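Long-range contacts in glycosyl hydrolase, family 38 (Enterococcus faecalis, PDB 5KBP), which probably hydrolyses alpha-mannosidic bonds in carbohydrates as a metal-binding family 38 glycoside hydrolase: residues N192-G197 against G232-P237; T299-V304 against A747-R752; S397-K402 against I454-K459; E401-F406 against A508-E513; E733-Y738 against Y774-G779. One frame throughout, in Å; residues are numbered along the deposited sequence.

Contact 1: N192-G197 against G232-P237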
# COMPACT_ATOMS: atom_id res chain seq x y z
N ASN A 192 34.71 -14.25 -7.30
CA ASN A 192 34.50 -13.54 -8.56
C ASN A 192 33.04 -13.14 -8.73
O ASN A 192 32.53 -13.11 -9.86
CB ASN A 192 34.97 -14.40 -9.73
CG ASN A 192 36.48 -14.36 -9.91
OD1 ASN A 192 37.02 -13.44 -10.52
ND2 ASN A 192 37.16 -15.37 -9.38
N TRP A 193 32.36 -12.84 -7.62
CA TRP A 193 30.97 -12.41 -7.59
C TRP A 193 30.03 -13.52 -8.06
O TRP A 193 30.48 -14.52 -8.63
CB TRP A 193 30.78 -11.14 -8.44
CG TRP A 193 29.62 -10.29 -8.02
CD1 TRP A 193 28.58 -9.88 -8.81
CD2 TRP A 193 29.37 -9.75 -6.72
NE1 TRP A 193 27.71 -9.11 -8.07
CE2 TRP A 193 28.17 -9.02 -6.79
CE3 TRP A 193 30.06 -9.82 -5.49
CZ2 TRP A 193 27.64 -8.35 -5.68
CZ3 TRP A 193 29.52 -9.16 -4.40
CH2 TRP A 193 28.33 -8.44 -4.50
N TYR A 194 28.73 -13.37 -7.80
CA TYR A 194 27.75 -14.37 -8.21
C TYR A 194 27.35 -14.24 -9.67
O TYR A 194 26.26 -14.69 -10.05
CB TYR A 194 26.51 -14.29 -7.31
CG TYR A 194 25.87 -12.92 -7.20
CD1 TYR A 194 25.08 -12.41 -8.22
CD2 TYR A 194 26.04 -12.15 -6.05
CE1 TYR A 194 24.49 -11.16 -8.11
CE2 TYR A 194 25.45 -10.91 -5.94
CZ TYR A 194 24.68 -10.41 -6.97
OH TYR A 194 24.10 -9.17 -6.85
N SER A 195 28.21 -13.65 -10.51
CA SER A 195 27.91 -13.46 -11.92
C SER A 195 29.06 -13.88 -12.82
O SER A 195 29.06 -13.52 -14.01
CB SER A 195 27.56 -11.99 -12.19
OG SER A 195 28.59 -11.13 -11.77
N ASN A 196 30.04 -14.62 -12.30
CA ASN A 196 31.20 -14.99 -13.11
C ASN A 196 30.82 -15.89 -14.28
O ASN A 196 31.48 -15.87 -15.32
CB ASN A 196 32.26 -15.66 -12.24
CG ASN A 196 31.77 -16.96 -11.63
OD1 ASN A 196 30.60 -17.08 -11.26
ND2 ASN A 196 32.66 -17.93 -11.51
N GLY A 197 29.76 -16.68 -14.13
CA GLY A 197 29.34 -17.57 -15.18
C GLY A 197 28.11 -17.10 -15.93
O GLY A 197 27.39 -17.91 -16.52
N GLY A 232 24.26 -16.54 -13.76
CA GLY A 232 23.18 -15.61 -13.53
C GLY A 232 23.69 -14.32 -12.93
O GLY A 232 24.89 -14.15 -12.69
N VAL A 233 22.75 -13.40 -12.71
CA VAL A 233 23.05 -12.08 -12.17
C VAL A 233 21.74 -11.40 -11.79
O VAL A 233 20.67 -12.03 -11.85
CB VAL A 233 23.88 -11.24 -13.17
CG1 VAL A 233 23.02 -10.76 -14.32
CG2 VAL A 233 24.61 -10.08 -12.48
N ASP A 234 21.79 -10.13 -11.39
CA ASP A 234 20.61 -9.41 -10.93
C ASP A 234 19.56 -9.32 -12.03
O ASP A 234 19.80 -8.73 -13.09
CB ASP A 234 21.01 -8.01 -10.47
CG ASP A 234 22.02 -8.03 -9.34
OD1 ASP A 234 23.23 -8.16 -9.63
OD2 ASP A 234 21.61 -7.91 -8.17
N HIS A 235 18.39 -9.91 -11.77
CA HIS A 235 17.25 -9.87 -12.69
C HIS A 235 17.61 -10.44 -14.05
O HIS A 235 17.16 -9.96 -15.09
CB HIS A 235 16.70 -8.44 -12.83
CG HIS A 235 16.20 -7.86 -11.54
ND1 HIS A 235 16.46 -6.55 -11.17
CD2 HIS A 235 15.46 -8.39 -10.55
CE1 HIS A 235 15.90 -6.31 -10.00
NE2 HIS A 235 15.28 -7.41 -9.60
N GLN A 236 18.42 -11.49 -14.05
CA GLN A 236 18.86 -12.09 -15.30
C GLN A 236 17.86 -13.13 -15.77
O GLN A 236 17.51 -14.03 -14.99
CB GLN A 236 20.23 -12.74 -15.14
CG GLN A 236 20.79 -13.36 -16.41
CD GLN A 236 21.27 -12.33 -17.41
OE1 GLN A 236 21.30 -11.13 -17.13
NE2 GLN A 236 21.65 -12.79 -18.60
N PRO A 237 17.37 -13.04 -17.00
CA PRO A 237 16.57 -14.14 -17.55
C PRO A 237 17.41 -15.41 -17.63
O PRO A 237 18.62 -15.37 -17.83
CB PRO A 237 16.18 -13.64 -18.95
CG PRO A 237 16.34 -12.15 -18.88
CD PRO A 237 17.47 -11.91 -17.94

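Contact 2: T299-V304 against A747-R752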
# COMPACT_ATOMS: atom_id res chain seq x y z
N THR A 299 23.14 3.13 4.40
CA THR A 299 21.75 2.74 4.18
C THR A 299 20.98 2.70 5.49
O THR A 299 19.75 2.84 5.48
CB THR A 299 21.68 1.39 3.48
OG1 THR A 299 22.43 0.42 4.23
CG2 THR A 299 22.26 1.47 2.07
N SER A 300 21.67 2.50 6.61
CA SER A 300 21.01 2.45 7.91
C SER A 300 20.35 3.77 8.28
O SER A 300 19.42 3.78 9.10
CB SER A 300 22.02 2.04 8.98
OG SER A 300 23.21 2.79 8.87
N SER A 301 20.80 4.89 7.71
CA SER A 301 20.21 6.19 7.97
C SER A 301 19.32 6.69 6.84
O SER A 301 18.65 7.71 7.00
CB SER A 301 21.30 7.23 8.25
OG SER A 301 22.14 7.42 7.12
N ALA A 302 19.31 6.00 5.70
CA ALA A 302 18.47 6.40 4.58
C ALA A 302 17.01 6.11 4.90
O ALA A 302 16.66 5.00 5.33
CB ALA A 302 18.89 5.66 3.31
N ARG A 303 16.15 7.11 4.69
CA ARG A 303 14.71 7.01 4.95
C ARG A 303 14.45 6.43 6.34
O ARG A 303 13.99 5.30 6.51
CB ARG A 303 14.02 6.17 3.87
CG ARG A 303 14.20 6.69 2.45
CD ARG A 303 13.52 5.77 1.45
NE ARG A 303 13.70 6.20 0.07
CZ ARG A 303 12.80 6.87 -0.63
NH1 ARG A 303 11.64 7.21 -0.08
NH2 ARG A 303 13.05 7.21 -1.89
N VAL A 304 14.74 7.26 7.34
CA VAL A 304 14.71 6.81 8.73
C VAL A 304 13.30 6.38 9.14
O VAL A 304 13.14 5.55 10.04
CB VAL A 304 15.26 7.92 9.66
CG1 VAL A 304 14.39 9.16 9.58
CG2 VAL A 304 15.38 7.42 11.09
N ALA A 747 28.09 9.72 18.04
CA ALA A 747 27.22 10.51 17.18
C ALA A 747 26.17 9.58 16.58
O ALA A 747 26.50 8.69 15.79
CB ALA A 747 28.03 11.21 16.08
N VAL A 748 24.91 9.79 16.96
CA VAL A 748 23.79 9.01 16.44
C VAL A 748 23.12 9.82 15.34
O VAL A 748 22.72 10.97 15.57
CB VAL A 748 22.79 8.65 17.55
CG1 VAL A 748 21.57 7.97 16.96
CG2 VAL A 748 23.45 7.77 18.60
N THR A 749 23.01 9.23 14.16
CA THR A 749 22.38 9.91 13.03
C THR A 749 20.86 9.87 13.19
O THR A 749 20.27 8.79 13.32
CB THR A 749 22.79 9.25 11.71
OG1 THR A 749 24.21 9.33 11.57
CG2 THR A 749 22.12 9.95 10.54
N LEU A 750 20.24 11.04 13.16
CA LEU A 750 18.79 11.13 13.30
C LEU A 750 18.08 11.00 11.95
O LEU A 750 17.12 10.23 11.83
CB LEU A 750 18.41 12.46 13.97
CG LEU A 750 18.99 12.71 15.36
CD1 LEU A 750 18.52 14.05 15.90
CD2 LEU A 750 18.61 11.58 16.31
N ILE A 751 18.55 11.72 10.94
CA ILE A 751 17.89 11.74 9.64
C ILE A 751 18.92 12.13 8.59
O ILE A 751 19.78 12.98 8.84
CB ILE A 751 16.67 12.71 9.66
CG1 ILE A 751 15.85 12.59 8.37
CG2 ILE A 751 17.11 14.15 9.89
CD1 ILE A 751 14.57 13.40 8.40
N ARG A 752 18.84 11.49 7.43
CA ARG A 752 19.74 11.77 6.32
C ARG A 752 18.92 11.88 5.05
O ARG A 752 18.15 10.96 4.73
CB ARG A 752 20.81 10.68 6.18
CG ARG A 752 21.92 11.03 5.20
CD ARG A 752 23.04 10.00 5.22
NE ARG A 752 22.63 8.73 4.62
CZ ARG A 752 22.76 8.44 3.34
NH1 ARG A 752 22.37 7.26 2.87
NH2 ARG A 752 23.28 9.33 2.51
O HOH W 1 16.73 9.24 6.77

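Contact 3: S397-K402 against I454-K459. With SO4 (sulfate ion), chain D.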
# COMPACT_ATOMS: atom_id res chain seq x y z
N SER A 397 -13.57 -9.55 41.00
CA SER A 397 -14.53 -9.42 42.08
C SER A 397 -13.87 -9.12 43.42
O SER A 397 -14.58 -8.77 44.37
CB SER A 397 -15.38 -10.69 42.19
OG SER A 397 -14.56 -11.83 42.43
N VAL A 398 -12.55 -9.24 43.50
CA VAL A 398 -11.84 -8.90 44.73
C VAL A 398 -11.96 -7.40 45.03
O VAL A 398 -11.93 -6.99 46.19
CB VAL A 398 -10.37 -9.35 44.63
CG1 VAL A 398 -9.70 -8.72 43.41
CG2 VAL A 398 -9.60 -9.04 45.91
N PHE A 399 -12.10 -6.58 43.99
CA PHE A 399 -12.27 -5.15 44.18
C PHE A 399 -13.68 -4.82 44.65
O PHE A 399 -14.62 -5.58 44.38
CB PHE A 399 -11.96 -4.40 42.88
CG PHE A 399 -10.55 -4.56 42.41
CD1 PHE A 399 -9.49 -4.15 43.21
CD2 PHE A 399 -10.27 -5.11 41.17
CE1 PHE A 399 -8.18 -4.29 42.77
CE2 PHE A 399 -8.97 -5.26 40.73
CZ PHE A 399 -7.92 -4.85 41.54
N PRO A 400 -13.87 -3.71 45.37
CA PRO A 400 -15.21 -3.36 45.85
C PRO A 400 -16.14 -3.02 44.70
O PRO A 400 -15.73 -2.76 43.57
CB PRO A 400 -14.96 -2.14 46.74
CG PRO A 400 -13.70 -1.55 46.22
CD PRO A 400 -12.86 -2.72 45.79
N GLU A 401 -17.44 -3.03 45.01
CA GLU A 401 -18.45 -2.72 44.01
C GLU A 401 -18.34 -1.27 43.55
O GLU A 401 -17.85 -0.40 44.28
CB GLU A 401 -19.85 -3.01 44.57
CG GLU A 401 -20.18 -4.49 44.64
CD GLU A 401 -21.42 -4.77 45.47
OE1 GLU A 401 -21.51 -4.25 46.61
OE2 GLU A 401 -22.31 -5.50 44.99
N LYS A 402 -18.80 -1.03 42.32
CA LYS A 402 -18.74 0.25 41.61
C LYS A 402 -17.32 0.67 41.25
O LYS A 402 -17.13 1.77 40.72
CB LYS A 402 -19.41 1.39 42.39
CG LYS A 402 -20.86 1.14 42.76
CD LYS A 402 -21.43 2.30 43.56
N ILE A 454 -6.33 1.53 44.05
CA ILE A 454 -6.15 0.52 45.08
C ILE A 454 -5.72 -0.79 44.42
O ILE A 454 -6.01 -1.04 43.25
CB ILE A 454 -7.43 0.30 45.91
CG1 ILE A 454 -8.60 -0.11 45.01
CG2 ILE A 454 -7.77 1.54 46.73
CD1 ILE A 454 -9.82 -0.58 45.78
N ASP A 455 -5.03 -1.61 45.20
CA ASP A 455 -4.58 -2.94 44.78
C ASP A 455 -5.64 -3.95 45.18
O ASP A 455 -6.64 -3.57 45.80
CB ASP A 455 -3.21 -3.24 45.41
CG ASP A 455 -3.28 -3.46 46.90
OD1 ASP A 455 -4.17 -2.85 47.55
OD2 ASP A 455 -2.45 -4.23 47.43
N PRO A 456 -5.50 -5.24 44.84
CA PRO A 456 -6.51 -6.22 45.28
C PRO A 456 -6.71 -6.26 46.79
O PRO A 456 -7.82 -6.57 47.24
CB PRO A 456 -5.96 -7.55 44.75
CG PRO A 456 -5.17 -7.17 43.56
CD PRO A 456 -4.55 -5.84 43.88
N THR A 457 -5.68 -5.96 47.58
CA THR A 457 -5.85 -5.93 49.03
C THR A 457 -6.77 -4.79 49.45
O THR A 457 -7.51 -4.93 50.43
CB THR A 457 -4.48 -5.79 49.70
OG1 THR A 457 -3.67 -6.92 49.36
CG2 THR A 457 -4.63 -5.72 51.22
N GLY A 458 -6.74 -3.67 48.73
CA GLY A 458 -7.46 -2.48 49.12
C GLY A 458 -6.57 -1.35 49.57
O GLY A 458 -7.08 -0.26 49.87
N LYS A 459 -5.26 -1.57 49.64
CA LYS A 459 -4.34 -0.51 50.04
C LYS A 459 -4.21 0.51 48.92
O LYS A 459 -4.00 0.16 47.75
CB LYS A 459 -2.98 -1.11 50.39
CG LYS A 459 -1.91 -0.07 50.73
CD LYS A 459 -2.37 0.88 51.82
CE LYS A 459 -2.61 0.16 53.14
NZ LYS A 459 -3.08 1.11 54.19
S SO4 D . -20.40 -3.38 40.11
O1 SO4 D . -21.49 -3.40 39.15
O2 SO4 D . -20.90 -2.96 41.41
O3 SO4 D . -19.83 -4.72 40.23
O4 SO4 D . -19.36 -2.45 39.67

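Contact 4: E401-F406 against A508-E513. With SO4 (sulfate ion), chain D.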
# COMPACT_ATOMS: atom_id res chain seq x y z
N GLU A 401 -17.44 -3.03 45.01
CA GLU A 401 -18.45 -2.72 44.01
C GLU A 401 -18.34 -1.27 43.55
O GLU A 401 -17.85 -0.40 44.28
CB GLU A 401 -19.85 -3.01 44.57
CG GLU A 401 -20.18 -4.49 44.64
CD GLU A 401 -21.42 -4.77 45.47
OE1 GLU A 401 -21.51 -4.25 46.61
OE2 GLU A 401 -22.31 -5.50 44.99
N LYS A 402 -18.80 -1.03 42.32
CA LYS A 402 -18.74 0.25 41.61
C LYS A 402 -17.32 0.67 41.25
O LYS A 402 -17.13 1.77 40.72
CB LYS A 402 -19.41 1.39 42.39
CG LYS A 402 -20.86 1.14 42.76
CD LYS A 402 -21.43 2.30 43.56
N ALA A 403 -16.32 -0.17 41.50
CA ALA A 403 -14.95 0.17 41.16
C ALA A 403 -14.66 -0.12 39.69
O ALA A 403 -15.30 -0.97 39.06
CB ALA A 403 -13.97 -0.61 42.05
N HIS A 404 -13.67 0.59 39.15
CA HIS A 404 -13.24 0.45 37.76
C HIS A 404 -11.87 -0.20 37.73
O HIS A 404 -10.84 0.50 37.85
CB HIS A 404 -13.23 1.80 37.06
CG HIS A 404 -14.50 2.58 37.19
ND1 HIS A 404 -15.62 2.30 36.43
CD2 HIS A 404 -14.84 3.61 38.00
CE1 HIS A 404 -16.59 3.14 36.76
NE2 HIS A 404 -16.14 3.94 37.71
N PRO A 405 -11.77 -1.52 37.59
CA PRO A 405 -10.46 -2.18 37.62
C PRO A 405 -9.75 -2.12 36.28
O PRO A 405 -10.36 -2.02 35.21
CB PRO A 405 -10.81 -3.62 37.99
CG PRO A 405 -12.18 -3.82 37.45
CD PRO A 405 -12.88 -2.49 37.55
N PHE A 406 -8.42 -2.17 36.35
CA PHE A 406 -7.57 -2.23 35.17
C PHE A 406 -6.34 -3.06 35.50
O PHE A 406 -5.96 -3.22 36.66
CB PHE A 406 -7.18 -0.83 34.68
CG PHE A 406 -6.44 -0.01 35.71
CD1 PHE A 406 -7.14 0.75 36.64
CD2 PHE A 406 -5.06 0.02 35.73
CE1 PHE A 406 -6.46 1.51 37.58
CE2 PHE A 406 -4.38 0.77 36.68
CZ PHE A 406 -5.08 1.52 37.60
N ALA A 508 -7.48 -0.92 40.72
CA ALA A 508 -8.85 -0.46 40.54
C ALA A 508 -8.93 1.02 40.86
O ALA A 508 -8.06 1.59 41.53
CB ALA A 508 -9.83 -1.25 41.42
N LEU A 509 -10.00 1.65 40.37
CA LEU A 509 -10.24 3.08 40.55
C LEU A 509 -11.53 3.25 41.33
O LEU A 509 -12.62 3.00 40.81
CB LEU A 509 -10.32 3.78 39.19
CG LEU A 509 -9.76 5.20 39.09
CD1 LEU A 509 -8.27 5.21 39.39
CD2 LEU A 509 -10.04 5.78 37.71
N ILE A 510 -11.41 3.66 42.59
CA ILE A 510 -12.56 3.88 43.46
C ILE A 510 -12.67 5.36 43.77
O ILE A 510 -11.71 6.13 43.64
CB ILE A 510 -12.48 3.05 44.76
CG1 ILE A 510 -11.27 3.48 45.59
CG2 ILE A 510 -12.41 1.57 44.44
CD1 ILE A 510 -11.19 2.81 46.94
N GLN A 511 -13.86 5.77 44.19
CA GLN A 511 -14.07 7.15 44.61
C GLN A 511 -13.44 7.37 45.98
O GLN A 511 -13.68 6.61 46.92
CB GLN A 511 -15.56 7.47 44.66
CG GLN A 511 -16.25 7.42 43.31
CD GLN A 511 -17.55 8.21 43.29
OE1 GLN A 511 -17.79 9.05 44.16
NE2 GLN A 511 -18.39 7.94 42.30
N GLY A 512 -12.64 8.42 46.09
CA GLY A 512 -11.99 8.74 47.34
C GLY A 512 -10.87 9.73 47.11
O GLY A 512 -10.55 10.10 45.98
N GLU A 513 -10.29 10.17 48.23
CA GLU A 513 -9.17 11.10 48.16
C GLU A 513 -7.97 10.44 47.50
O GLU A 513 -7.54 9.36 47.92
CB GLU A 513 -8.81 11.59 49.56
S SO4 D . -20.40 -3.38 40.11
O1 SO4 D . -21.49 -3.40 39.15
O2 SO4 D . -20.90 -2.96 41.41
O3 SO4 D . -19.83 -4.72 40.23
O4 SO4 D . -19.36 -2.45 39.67

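Contact 5: E733-Y738 against Y774-G779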
# COMPACT_ATOMS: atom_id res chain seq x y z
N GLU A 733 15.43 4.13 19.12
CA GLU A 733 14.34 3.39 18.48
C GLU A 733 14.37 3.72 16.99
O GLU A 733 13.83 4.74 16.56
CB GLU A 733 12.99 3.74 19.09
CG GLU A 733 12.86 3.43 20.57
CD GLU A 733 11.47 3.71 21.10
OE1 GLU A 733 10.56 3.91 20.27
OE2 GLU A 733 11.29 3.74 22.33
N GLY A 734 15.00 2.85 16.20
CA GLY A 734 15.03 3.04 14.76
C GLY A 734 16.10 3.97 14.26
O GLY A 734 16.10 4.30 13.07
N LEU A 735 17.02 4.42 15.12
CA LEU A 735 18.13 5.28 14.72
C LEU A 735 19.36 4.38 14.61
O LEU A 735 20.19 4.30 15.51
CB LEU A 735 18.32 6.42 15.71
CG LEU A 735 17.05 7.07 16.26
CD1 LEU A 735 17.39 8.20 17.23
CD2 LEU A 735 16.16 7.57 15.13
N ASN A 736 19.47 3.70 13.47
CA ASN A 736 20.36 2.56 13.33
C ASN A 736 21.74 2.91 12.80
O ASN A 736 22.58 2.00 12.67
CB ASN A 736 19.71 1.51 12.42
CG ASN A 736 18.37 1.03 12.96
OD1 ASN A 736 17.34 1.14 12.29
ND2 ASN A 736 18.38 0.50 14.17
N GLU A 737 22.02 4.17 12.49
CA GLU A 737 23.35 4.59 12.07
C GLU A 737 24.01 5.40 13.18
O GLU A 737 23.39 6.32 13.73
CB GLU A 737 23.30 5.43 10.79
CG GLU A 737 24.68 5.70 10.20
CD GLU A 737 24.66 6.74 9.11
OE1 GLU A 737 24.90 7.93 9.40
OE2 GLU A 737 24.41 6.37 7.94
N TYR A 738 25.25 5.05 13.51
CA TYR A 738 26.02 5.76 14.52
C TYR A 738 27.47 5.83 14.07
O TYR A 738 27.89 5.16 13.13
CB TYR A 738 25.91 5.10 15.90
CG TYR A 738 26.77 3.86 16.04
CD1 TYR A 738 26.32 2.63 15.60
CD2 TYR A 738 28.03 3.93 16.62
CE1 TYR A 738 27.10 1.50 15.73
CE2 TYR A 738 28.82 2.80 16.75
CZ TYR A 738 28.35 1.59 16.30
OH TYR A 738 29.13 0.46 16.43
N TYR A 774 8.85 14.66 12.00
CA TYR A 774 9.57 13.48 12.48
C TYR A 774 9.79 13.58 13.98
O TYR A 774 9.97 14.67 14.53
CB TYR A 774 10.93 13.32 11.77
CG TYR A 774 10.81 12.80 10.36
CD1 TYR A 774 10.63 13.66 9.29
CD2 TYR A 774 10.88 11.44 10.09
CE1 TYR A 774 10.52 13.19 7.99
CE2 TYR A 774 10.78 10.95 8.80
CZ TYR A 774 10.60 11.83 7.76
OH TYR A 774 10.49 11.35 6.47
N THR A 775 9.75 12.43 14.64
CA THR A 775 9.99 12.32 16.07
C THR A 775 11.00 11.21 16.31
O THR A 775 10.74 10.05 15.95
CB THR A 775 8.70 12.05 16.84
OG1 THR A 775 7.77 13.13 16.62
CG2 THR A 775 8.98 11.92 18.33
N PHE A 776 12.13 11.55 16.91
CA PHE A 776 13.20 10.60 17.18
C PHE A 776 13.25 10.31 18.67
O PHE A 776 13.40 11.24 19.48
CB PHE A 776 14.55 11.14 16.69
CG PHE A 776 14.50 11.71 15.30
CD1 PHE A 776 14.48 10.87 14.20
CD2 PHE A 776 14.47 13.08 15.10
CE1 PHE A 776 14.43 11.39 12.92
CE2 PHE A 776 14.42 13.60 13.83
CZ PHE A 776 14.40 12.76 12.73
N LYS A 777 13.12 9.04 19.04
CA LYS A 777 13.14 8.60 20.43
C LYS A 777 14.47 7.92 20.72
O LYS A 777 14.84 6.95 20.05
CB LYS A 777 11.98 7.66 20.72
CG LYS A 777 10.61 8.31 20.61
CD LYS A 777 9.50 7.33 20.98
CE LYS A 777 8.14 7.98 20.87
NZ LYS A 777 7.04 7.04 21.23
N TYR A 778 15.19 8.43 21.72
CA TYR A 778 16.48 7.89 22.11
C TYR A 778 16.72 8.26 23.58
O TYR A 778 15.93 8.99 24.18
CB TYR A 778 17.60 8.40 21.19
CG TYR A 778 17.69 9.91 21.07
CD1 TYR A 778 16.77 10.62 20.30
CD2 TYR A 778 18.70 10.62 21.70
CE1 TYR A 778 16.85 12.00 20.19
CE2 TYR A 778 18.79 11.99 21.59
CZ TYR A 778 17.87 12.68 20.83
OH TYR A 778 17.95 14.05 20.71
N GLY A 779 17.80 7.74 24.15
CA GLY A 779 18.05 7.98 25.56
C GLY A 779 19.49 7.70 25.95
O GLY A 779 20.29 7.20 25.16

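Contact 1: N192-G197 against G232-P237
The phenol of Tyr194 reaches across to the carboxylate of Asp234, a worked case of one hydroxyl facing two acceptors. Tyr194 OH stands 3.1 Å from both Asp234 OD1 and Asp234 OD2, so its single proton can serve either oxygen. Ring and carboxylate planes are turned 59° apart, and the carboxylate comes to the rim of the ring. With CG between its backbone N and carbonyl carbon (chi1 53°), Tyr194 carries its ring alongside its own backbone toward Asp234, one face resting on the indole NE1 of Trp193. Closer to the backbone, Ser195 CB packs on the CG2 branch of Val233 at 3.5 Å, and Ser195 CA makes a CA-H...O contact of 3.2 Å with Gly232 O. Both segments are loops that follow strands, 184-189 and 226-231, of the N-terminal family 38 domain, and Val233 also touches Phe481 of the second subunit. The backbone oxygens Tyr194 O and Gly232 O, both acceptors, lie only 3.0 Å apart; His14 NE2 bonds to the former. His16 ND1 holds Asp234 OD2, and with the phenol facing both oxygens the carboxylate is probably restrained in its rotation.

Contact 2: T299-V304 against A747-R752
A classic beta bulge, in which Leu750 and Ile751 of strand 745-753 both face Leu674 of strand 672-679, marks the place where Val304 and Ser301, from the loop leading into helix 304-332, dock on the C-terminal beta domain. Val304 sits over the bulge: its CG2 lies 3.4 Å from Leu750 O, while its CG1 meets Ile751 CG1 at 3.9 Å, the two side chains crossing at about a right angle. One residue beyond the bulge, Arg752 leaves the strand with CG anti to its backbone N (chi1 -170°) and bends at chi3 (71°), which turns the NE edge of the guanidinium to Ser301. The far end of that group is held by a salt bridge from NH2 to Asp567 and by a bond from NH1 to Asn298 O. Ser301 OG is also bonded to Glu737, and its CB packs on Thr749 CG2 at 3.6 Å. A water joins the two backbones, accepting from Val304 N at 2.9 Å and from Arg752 N at 3.2 Å, and lying close to Ser301 O. At the edge of the guanidinium, 10° out of its plane, Arg752 NE donates to Ser301 OG over 2.9 Å.

Contact 3: S397-K402 against I454-K459
Apolar packing without a single hydrogen bond across it joins Val398, Phe399 and Pro400 to Ile454 and Pro456, at a partly buried margin of the sheet where the loop after helix 362-393 passes a hairpin before entering strand 404-410. Phe399 takes the middle. Its CG is anti to its own carbonyl carbon (chi1 -63°), which turns the ring toward the hairpin and brings CE1 to 3.5 Å from Asp455 O, an approach in the plane of the ring at its edge. The same CE1 is 4.1 Å from Pro456 CD, and the two side chains lie side by side, pointing the same way. Val398 covers one face of the phenyl ring, with CG1 above its centre, while its other branch, CG2, reaches Pro456 O at 3.3 Å and Pro456 CB at 4.1 Å.

The partner is a textbook type I turn with a G1 bulge, connecting strands 451-454 and 460-461. Gly458 N donates to Asp455 O at 2.9 Å, and Asp455 N to Lys459 O at 3.3 Å; Gly458 has the positive phi (109°) that the bulge position favours. Asp455 OD1 adds weak bonds to Gly458 N and Lys459 N, so the carboxylate is folded back onto its own turn. At the other end of the contact, Ile454 CD1 abuts Pro400 CD at 3.7 Å. Phe399 also packs on Ser506 and Ala508 of strand 503-511, and the backbone oxygen of Phe399 is bonded to Arg810 NE.

Contact 4: E401-F406 against A508-E513
His404 and Leu509 face each other as a hydrogen-bonded pair, and their backbones satisfy one another in both directions. His404 N donates to Leu509 O over 3.1 Å and nearly straight, at 165°. The return bond, Leu509 N to His404 O, is shorter at 2.9 Å but more bent, and its donor stands above the carbonyl plane, 54° out of it. His404 O is also approached by Ala508 CA at 3.5 Å in a CA-H...O contact. One step further along, Pro405 has no N-H to offer, and it sits opposite Ala508 in a non-hydrogen-bonded pair whose CA atoms come as near as 3.8 Å; its backbone instead bonds outward to Thr808. Ala508 likewise looks to its other neighbour, Ile454.

These are two strands, 404-410 and 503-511, of an antiparallel sheet in the middle of the chain, within the region called C-terminal domain 1 of family 38, and their side chains divide between its faces. His404 and Leu509 share one, where Val424 of strand 416-430 covers both. There Phe406, with CG between its backbone N and carbonyl carbon (chi1 59°), sets its ring beside Leu509, CE1 to CD1 at 4.5 Å. On the other face Pro405 and Ala508 pack against Phe399. Just before the strand, Ala403 CB meets the CG2 branch of Ile510 at 3.6 Å. At the loop end Lys402 N is met by a sulfate, probably from the crystallisation liquor: it bonds to sulfate O2 at 3.0 Å and also to O4, while Arg810 NH1 grips the same anion.

Contact 5: E733-Y738 against Y774-G779
Glu733 and Lys777 bring the two backbones together at one point, their CA atoms 5.7 Å apart. There Glu733 N gives Lys777 O a weak hydrogen bond of 3.0 Å, bent to 133°. Lys777 lies within the regular strand 772-783, whereas segment 733-738 turns off directly after Glu733, through Gly734 with its positive phi of 83°, and comes back with Leu735 pointing at the strand.

Leu735 carries the packing by setting its two methyls against Phe776 and Tyr778, alternate residues of the strand; its CG, anti to the carbonyl carbon (chi1 -40°), directs both branches there. Its CD2 reaches Phe776 CD1 at 3.8 Å, the side chains crossing at about a right angle, and its CD1 lies 4.0 Å from both Tyr778 CD1 and Tyr778 CB. At the more exposed rim, Glu733 lies across the extended Lys777: its OE1 is 3.7 Å from Lys777 CD but 4.8 Å from Lys777 NZ, so the carboxylate rests on methylenes and the opposite charges attract, at most, from a distance.

In the fold, segment 733-738 leaves strand 727-732, the sheet neighbour of 772-783, and crosses to strand 737-740 in a second antiparallel sheet. Leu735 thus touches Val748 and Leu750 of that other sheet, Phe776 abuts Val304 and Gln308 of helix 304-332, and Tyr778 OH bonds to Thr663 of strand 659-667.

The five contacts fall into one isolated site and two neighbouring pairs. Contacts 2 and 5, with centres 8 Å apart near the middle of the chain, touch through Glu737, whose two oxygens probably bond to Ser301 OG and Thr749 OG1; contact 2 relies on buried polar groups toward the sheet of 745-753, contact 5 mainly on leucine-aromatic packing toward that of 772-783. Contacts 3 and 4, centres 7 Å apart, lie far out and share Glu401 and Lys402: contact 4 is buried strand pairing by backbone bonds, contact 3 the partly exposed apolar packing beside it. Contact 1, buried in the N-terminal domain about 68 Å from contacts 3 and 4 between centres, brings together a tyrosine, a carboxylate and nearby histidines.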